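Local coordinates for 2L protein (Yaba-like disease virus, PDB 3IT8) that probably binds and inhibits the host cytokine tumour necrosis factor through an MHC class I-like fold, at residues L3-T8 with G156-M161; F66-S71 with K152-G157. All coordinates share one frame; numbering follows the deposited sequence.

Both contacts belong to the MHC-like N-terminal part of the chain and lie close together, their centres 9 Å apart. Along the chain the order is strand 2-10, helix 61-82, then helix 148-174, which contributes to both: contact 1 and contact 2 share Gly156 and Gly157. Contact 1 fastens helix 148-174 down onto strand 2-10 of the eight-stranded antiparallel sheet, whereas contact 2 joins that helix to helix 61-82 across the sheet. The two meet where Tyr7 CE2 approaches Trp69 CD1 at 3.5 Å. Aromatic side chains thus occupy part of the space between the helices, consistent with there being no open peptide groove of the classical MHC class I kind.

Contact 1 of 2, residues L3-T8 with G156-M161; sequences LKYNYT and GGFEYM. With NAG (2-acetamido-2-deoxy-beta-D-glucopyranose), chain M.
Tyr5 of strand 2-10 and Phe158 of helix 148-174 meet as an offset aromatic pair: the ring planes are inclined by only 16°, with centroids 4.7 Å apart, yet the rings have slid so far that they barely overlap. The CD2-CE2 side of Tyr5 lies against the CE2-CZ corner of Phe158, though the exact spacing of the two edges is doubtful. With CG of Phe158 anti to the backbone N (chi1 -169°), the ring reaches from the helix toward the strand, bridging CA atoms of Tyr5 and Phe158 that are 10.4 Å apart. This side is densely filled: Tyr64 and Phe21 meet the Tyr5 ring edge-to-face, and the hydroxyl of the buried Tyr5 is hydrogen-bonded to that of Tyr170.

The opposite face of the strand carries sugar, and there Lys4 is partly exposed to solvent. Asn6 ND2 is joined to C1 of an N-linked GlcNAc at 1.5 Å. Lys4, bent at chi3 (72°), brings NZ to the acetamide oxygen O7 of the sugar, a 2.9 Å hydrogen bond that tethers the N-acetyl group; the Lys4 side chain also touches Pro248. Strand 2-10 therefore has an aromatic face turned to the helix and a glycosylated face turned away from it, as befits a central strand in the sheet floor of an MHC class I-like platform.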
loop_
_atom_site.group_PDB
_atom_site.type_symbol
_atom_site.label_atom_id
_atom_site.label_comp_id
_atom_site.label_asym_id
_atom_site.label_seq_id
_atom_site.Cartn_x
_atom_site.Cartn_y
_atom_site.Cartn_z
ATOM N N LEU D 3 3.583 -35.252 0.560
ATOM C CA LEU D 3 4.567 -35.517 -0.489
ATOM C C LEU D 3 5.881 -35.942 0.204
ATOM O O LEU D 3 6.483 -35.163 0.944
ATOM C CB LEU D 3 4.792 -34.288 -1.369
ATOM C CG LEU D 3 5.722 -34.555 -2.572
ATOM C CD1 LEU D 3 5.217 -35.722 -3.403
ATOM C CD2 LEU D 3 5.798 -33.321 -3.450
ATOM N N LYS D 4 6.312 -37.181 -0.014
ATOM C CA LYS D 4 7.532 -37.666 0.627
ATOM C C LYS D 4 8.571 -38.226 -0.343
ATOM O O LYS D 4 8.235 -39.014 -1.221
ATOM C CB LYS D 4 7.179 -38.741 1.664
ATOM C CG LYS D 4 8.376 -39.233 2.444
ATOM C CD LYS D 4 8.019 -40.282 3.490
ATOM C CE LYS D 4 7.666 -41.624 2.878
ATOM N NZ LYS D 4 7.472 -42.685 3.921
ATOM N N TYR D 5 9.824 -37.806 -0.178
ATOM C CA TYR D 5 10.951 -38.279 -0.986
ATOM C C TYR D 5 11.884 -39.082 -0.071
ATOM O O TYR D 5 12.268 -38.613 1.005
ATOM C CB TYR D 5 11.711 -37.099 -1.581
ATOM C CG TYR D 5 11.029 -36.441 -2.760
ATOM C CD1 TYR D 5 9.742 -36.812 -3.150
ATOM C CD2 TYR D 5 11.663 -35.431 -3.483
ATOM C CE1 TYR D 5 9.098 -36.190 -4.232
ATOM C CE2 TYR D 5 11.028 -34.798 -4.561
ATOM C CZ TYR D 5 9.749 -35.183 -4.926
ATOM O OH TYR D 5 9.118 -34.551 -5.969
ATOM N N ASN D 6 12.247 -40.287 -0.485
ATOM C CA ASN D 6 13.105 -41.153 0.323
ATOM C C ASN D 6 14.263 -41.664 -0.521
ATOM O O ASN D 6 14.054 -42.384 -1.489
ATOM C CB ASN D 6 12.264 -42.337 0.861
ATOM C CG ASN D 6 13.052 -43.304 1.748
ATOM O OD1 ASN D 6 14.264 -43.167 1.940
ATOM N ND2 ASN D 6 12.328 -44.294 2.276
ATOM N N TYR D 7 15.477 -41.261 -0.177
ATOM C CA TYR D 7 16.658 -41.733 -0.882
ATOM C C TYR D 7 17.382 -42.667 0.083
ATOM O O TYR D 7 17.634 -42.290 1.230
ATOM C CB TYR D 7 17.612 -40.592 -1.230
ATOM C CG TYR D 7 17.079 -39.559 -2.180
ATOM C CD1 TYR D 7 16.287 -38.511 -1.723
ATOM C CD2 TYR D 7 17.428 -39.580 -3.527
ATOM C CE1 TYR D 7 15.864 -37.500 -2.581
ATOM C CE2 TYR D 7 17.009 -38.581 -4.393
ATOM C CZ TYR D 7 16.228 -37.534 -3.909
ATOM O OH TYR D 7 15.834 -36.500 -4.736
ATOM N N THR D 8 17.737 -43.867 -0.369
ATOM C CA THR D 8 18.429 -44.783 0.517
ATOM C C THR D 8 19.555 -45.603 -0.104
ATOM O O THR D 8 19.346 -46.279 -1.111
ATOM C CB THR D 8 17.434 -45.765 1.147
ATOM O OG1 THR D 8 16.347 -45.036 1.731
ATOM C CG2 THR D 8 18.119 -46.594 2.224
ATOM N N GLY D 156 18.101 -27.939 0.567
ATOM C CA GLY D 156 17.600 -26.718 1.160
ATOM C C GLY D 156 16.511 -26.073 0.321
ATOM O O GLY D 156 15.473 -25.667 0.846
ATOM N N GLY D 157 16.738 -25.976 -0.986
ATOM C CA GLY D 157 15.754 -25.361 -1.850
ATOM C C GLY D 157 14.401 -26.044 -1.826
ATOM O O GLY D 157 13.355 -25.389 -1.689
ATOM N N PHE D 158 14.424 -27.368 -1.958
ATOM C CA PHE D 158 13.214 -28.168 -1.978
ATOM C C PHE D 158 12.448 -27.955 -0.684
ATOM O O PHE D 158 11.219 -27.765 -0.689
ATOM C CB PHE D 158 13.580 -29.638 -2.115
ATOM C CG PHE D 158 12.410 -30.529 -2.407
ATOM C CD1 PHE D 158 11.662 -30.362 -3.567
ATOM C CD2 PHE D 158 12.072 -31.556 -1.534
ATOM C CE1 PHE D 158 10.591 -31.208 -3.853
ATOM C CE2 PHE D 158 11.006 -32.406 -1.810
ATOM C CZ PHE D 158 10.261 -32.234 -2.973
ATOM N N GLU D 159 13.188 -27.972 0.423
ATOM C CA GLU D 159 12.589 -27.813 1.735
ATOM C C GLU D 159 12.109 -26.388 1.964
ATOM O O GLU D 159 11.109 -26.158 2.630
ATOM C CB GLU D 159 13.585 -28.202 2.822
ATOM C CG GLU D 159 12.922 -28.575 4.131
ATOM C CD GLU D 159 13.914 -28.809 5.243
ATOM O OE1 GLU D 159 14.979 -29.407 4.991
ATOM O OE2 GLU D 159 13.620 -28.405 6.380
ATOM N N TYR D 160 12.814 -25.426 1.399
ATOM C CA TYR D 160 12.432 -24.043 1.587
ATOM C C TYR D 160 11.149 -23.660 0.864
ATOM O O TYR D 160 10.372 -22.852 1.362
ATOM C CB TYR D 160 13.539 -23.118 1.117
ATOM C CG TYR D 160 13.217 -21.666 1.369
ATOM C CD1 TYR D 160 13.278 -21.134 2.660
ATOM C CD2 TYR D 160 12.820 -20.822 0.326
ATOM C CE1 TYR D 160 12.954 -19.801 2.914
ATOM C CE2 TYR D 160 12.489 -19.484 0.570
ATOM C CZ TYR D 160 12.556 -18.983 1.871
ATOM O OH TYR D 160 12.186 -17.678 2.132
ATOM N N MET D 161 10.918 -24.212 -0.319
ATOM C CA MET D 161 9.722 -23.839 -1.053
ATOM C C MET D 161 9.361 -24.801 -2.176
ATOM O O MET D 161 8.180 -25.029 -2.457
ATOM C CB MET D 161 9.899 -22.441 -1.627
ATOM C CG MET D 161 8.685 -21.930 -2.342
ATOM S SD MET D 161 8.960 -20.301 -3.070
ATOM C CE MET D 161 9.404 -19.400 -1.653
HETATM C C1 NAG M . 12.944 -45.427 2.950
HETATM C C2 NAG M . 12.099 -45.818 4.166
HETATM C C3 NAG M . 12.742 -47.027 4.877
HETATM C C4 NAG M . 12.886 -48.194 3.888
HETATM C C5 NAG M . 13.722 -47.686 2.701
HETATM C C6 NAG M . 13.952 -48.738 1.630
HETATM C C7 NAG M . 10.892 -43.945 5.095
HETATM C C8 NAG M . 10.689 -43.052 6.301
HETATM N N2 NAG M . 12.000 -44.683 5.064
HETATM O O3 NAG M . 11.954 -47.429 5.988
HETATM O O4 NAG M . 13.502 -49.331 4.517
HETATM O O5 NAG M . 13.062 -46.553 2.072
HETATM O O6 NAG M . 12.806 -48.902 0.807
HETATM O O7 NAG M . 10.052 -43.959 4.201
#

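Contact 2 of 2, residues F66-S71 with K152-G157; sequences FNFWYS and KAYLGG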
loop_
_atom_site.group_PDB
_atom_site.type_symbol
_atom_site.label_atom_id
_atom_site.label_comp_id
_atom_site.label_asym_id
_atom_site.label_seq_id
_atom_site.Cartn_x
_atom_site.Cartn_y
_atom_site.Cartn_z
ATOM N N PHE D 66 18.985 -38.091 -8.684
ATOM C CA PHE D 66 19.368 -39.381 -8.113
ATOM C C PHE D 66 20.862 -39.697 -8.144
ATOM O O PHE D 66 21.442 -40.055 -7.120
ATOM C CB PHE D 66 18.630 -40.527 -8.789
ATOM C CG PHE D 66 18.904 -41.847 -8.162
ATOM C CD1 PHE D 66 18.218 -42.246 -7.030
ATOM C CD2 PHE D 66 19.893 -42.672 -8.662
ATOM C CE1 PHE D 66 18.516 -43.454 -6.398
ATOM C CE2 PHE D 66 20.201 -43.885 -8.036
ATOM C CZ PHE D 66 19.510 -44.275 -6.904
ATOM N N ASN D 67 21.483 -39.583 -9.311
ATOM C CA ASN D 67 22.902 -39.878 -9.408
ATOM C C ASN D 67 23.658 -39.023 -8.413
ATOM O O ASN D 67 24.549 -39.522 -7.731
ATOM C CB ASN D 67 23.418 -39.620 -10.823
ATOM C CG ASN D 67 22.666 -40.416 -11.867
ATOM O OD1 ASN D 67 22.233 -41.530 -11.612
ATOM N ND2 ASN D 67 22.516 -39.852 -13.055
ATOM N N PHE D 68 23.297 -37.743 -8.310
ATOM C CA PHE D 68 23.974 -36.848 -7.373
ATOM C C PHE D 68 23.883 -37.372 -5.947
ATOM O O PHE D 68 24.898 -37.554 -5.274
ATOM C CB PHE D 68 23.377 -35.452 -7.421
ATOM C CG PHE D 68 23.804 -34.582 -6.276
ATOM C CD1 PHE D 68 24.998 -33.877 -6.330
ATOM C CD2 PHE D 68 23.017 -34.491 -5.117
ATOM C CE1 PHE D 68 25.418 -33.094 -5.262
ATOM C CE2 PHE D 68 23.427 -33.710 -4.036
ATOM C CZ PHE D 68 24.637 -33.007 -4.111
ATOM N N TRP D 69 22.662 -37.618 -5.487
ATOM C CA TRP D 69 22.455 -38.104 -4.134
ATOM C C TRP D 69 23.042 -39.487 -3.877
ATOM O O TRP D 69 23.713 -39.716 -2.867
ATOM C CB TRP D 69 20.962 -38.095 -3.800
ATOM C CG TRP D 69 20.419 -36.711 -3.599
ATOM C CD1 TRP D 69 19.469 -36.075 -4.355
ATOM C CD2 TRP D 69 20.829 -35.769 -2.595
ATOM N NE1 TRP D 69 19.267 -34.798 -3.888
ATOM C CE2 TRP D 69 20.087 -34.581 -2.808
ATOM C CE3 TRP D 69 21.756 -35.812 -1.536
ATOM C CZ2 TRP D 69 20.241 -33.440 -1.995
ATOM C CZ3 TRP D 69 21.909 -34.679 -0.730
ATOM C CH2 TRP D 69 21.152 -33.511 -0.967
ATOM N N TYR D 70 22.798 -40.421 -4.781
ATOM C CA TYR D 70 23.337 -41.756 -4.592
ATOM C C TYR D 70 24.831 -41.676 -4.306
ATOM O O TYR D 70 25.332 -42.211 -3.320
ATOM C CB TYR D 70 23.123 -42.609 -5.836
ATOM C CG TYR D 70 23.869 -43.909 -5.745
ATOM C CD1 TYR D 70 23.377 -44.959 -4.972
ATOM C CD2 TYR D 70 25.110 -44.062 -6.361
ATOM C CE1 TYR D 70 24.100 -46.130 -4.809
ATOM C CE2 TYR D 70 25.850 -45.218 -6.207
ATOM C CZ TYR D 70 25.337 -46.254 -5.424
ATOM O OH TYR D 70 26.055 -47.414 -5.230
ATOM N N SER D 71 25.540 -40.997 -5.191
ATOM C CA SER D 71 26.972 -40.856 -5.056
ATOM C C SER D 71 27.403 -40.169 -3.755
ATOM O O SER D 71 28.256 -40.675 -3.033
ATOM C CB SER D 71 27.514 -40.090 -6.256
ATOM O OG SER D 71 28.881 -39.806 -6.061
ATOM N N LYS D 152 22.857 -27.581 -0.297
ATOM C CA LYS D 152 22.044 -26.418 0.051
ATOM C C LYS D 152 20.970 -26.172 -0.993
ATOM O O LYS D 152 19.803 -25.966 -0.679
ATOM C CB LYS D 152 22.906 -25.161 0.147
ATOM C CG LYS D 152 23.603 -24.946 1.466
ATOM C CD LYS D 152 24.428 -23.675 1.389
ATOM C CE LYS D 152 25.094 -23.372 2.709
ATOM N NZ LYS D 152 26.015 -22.218 2.595
ATOM N N ALA D 153 21.381 -26.190 -2.245
ATOM C CA ALA D 153 20.469 -25.947 -3.346
ATOM C C ALA D 153 19.404 -27.024 -3.552
ATOM O O ALA D 153 18.215 -26.711 -3.641
ATOM C CB ALA D 153 21.271 -25.754 -4.621
ATOM N N TYR D 154 19.824 -28.285 -3.631
ATOM C CA TYR D 154 18.884 -29.376 -3.849
ATOM C C TYR D 154 18.010 -29.676 -2.650
ATOM O O TYR D 154 16.798 -29.740 -2.778
ATOM C CB TYR D 154 19.632 -30.643 -4.265
ATOM C CG TYR D 154 20.304 -30.524 -5.606
ATOM C CD1 TYR D 154 21.469 -31.236 -5.890
ATOM C CD2 TYR D 154 19.775 -29.703 -6.594
ATOM C CE1 TYR D 154 22.085 -31.134 -7.118
ATOM C CE2 TYR D 154 20.383 -29.596 -7.827
ATOM C CZ TYR D 154 21.535 -30.312 -8.083
ATOM O OH TYR D 154 22.128 -30.213 -9.315
ATOM N N LEU D 155 18.621 -29.859 -1.489
ATOM C CA LEU D 155 17.869 -30.183 -0.287
ATOM C C LEU D 155 17.268 -28.939 0.341
ATOM O O LEU D 155 16.063 -28.877 0.619
ATOM C CB LEU D 155 18.764 -30.900 0.726
ATOM C CG LEU D 155 18.133 -31.132 2.099
ATOM C CD1 LEU D 155 16.890 -31.999 1.982
ATOM C CD2 LEU D 155 19.158 -31.787 3.014
ATOM N N GLY D 156 18.101 -27.939 0.567
ATOM C CA GLY D 156 17.600 -26.718 1.160
ATOM C C GLY D 156 16.511 -26.073 0.321
ATOM O O GLY D 156 15.473 -25.667 0.846
ATOM N N GLY D 157 16.738 -25.976 -0.986
ATOM C CA GLY D 157 15.754 -25.361 -1.850
ATOM C C GLY D 157 14.401 -26.044 -1.826
ATOM O O GLY D 157 13.355 -25.389 -1.689
#
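Phe68 and Tyr154 form a T-shaped pair, the edge of the tyrosine ring directed at the face of the phenylalanine. Their planes stand at 78° and the centroids are 5.0 Å apart. The CD1-CE1 edge of Tyr154 does the touching: CD1 sits above the Phe68 ring, displaced toward its rim and 3.7 Å from Phe68 CE2, while Tyr154 CE1 lies 3.9 Å from Phe68 CG. The phenylalanine comes from helix 61-82, and its chi1 of 167° swings the ring out, away from its own backbone N, toward helix 148-174.

Trp69, next along the same helix, works a layer deeper. Its indole carries Phe68 CE2 over the centre of one face and thrusts its six-membered ring toward the opposite helix, where CZ2 reaches Tyr154 CB at 3.7 Å and CH2 reaches Leu155 CB at 3.9 Å. The backbone N of Leu155 lies near the indole plane, at its edge, so the tryptophan abuts the turn of helix itself as well as the side chains.

Such helices, laid over an antiparallel sheet, are the walls of the groove in MHC class I-like folds; here the rings span the distance between them. The short helical segments run nearly at right angles (97°), with axes 12.1 Å apart at their closest, so the gap is closed by ring against ring at Phe68 and Tyr154, and by Trp69 reaching to the base of the side chains on helix 148-174.

Burial increases toward the sheet. Phe68 and Tyr154 remain partly exposed, whereas Trp69 and Leu155 are buried and rest on strand 90-100, against Leu93 and Thr95 respectively. Leu155 also touches Tyr120. In helix 148-174 the turn that carries Tyr154 and Leu155 is a wide pi-type one (152-156), with Gly157 N weakly bonded to both Lys152 O and Ala153 O.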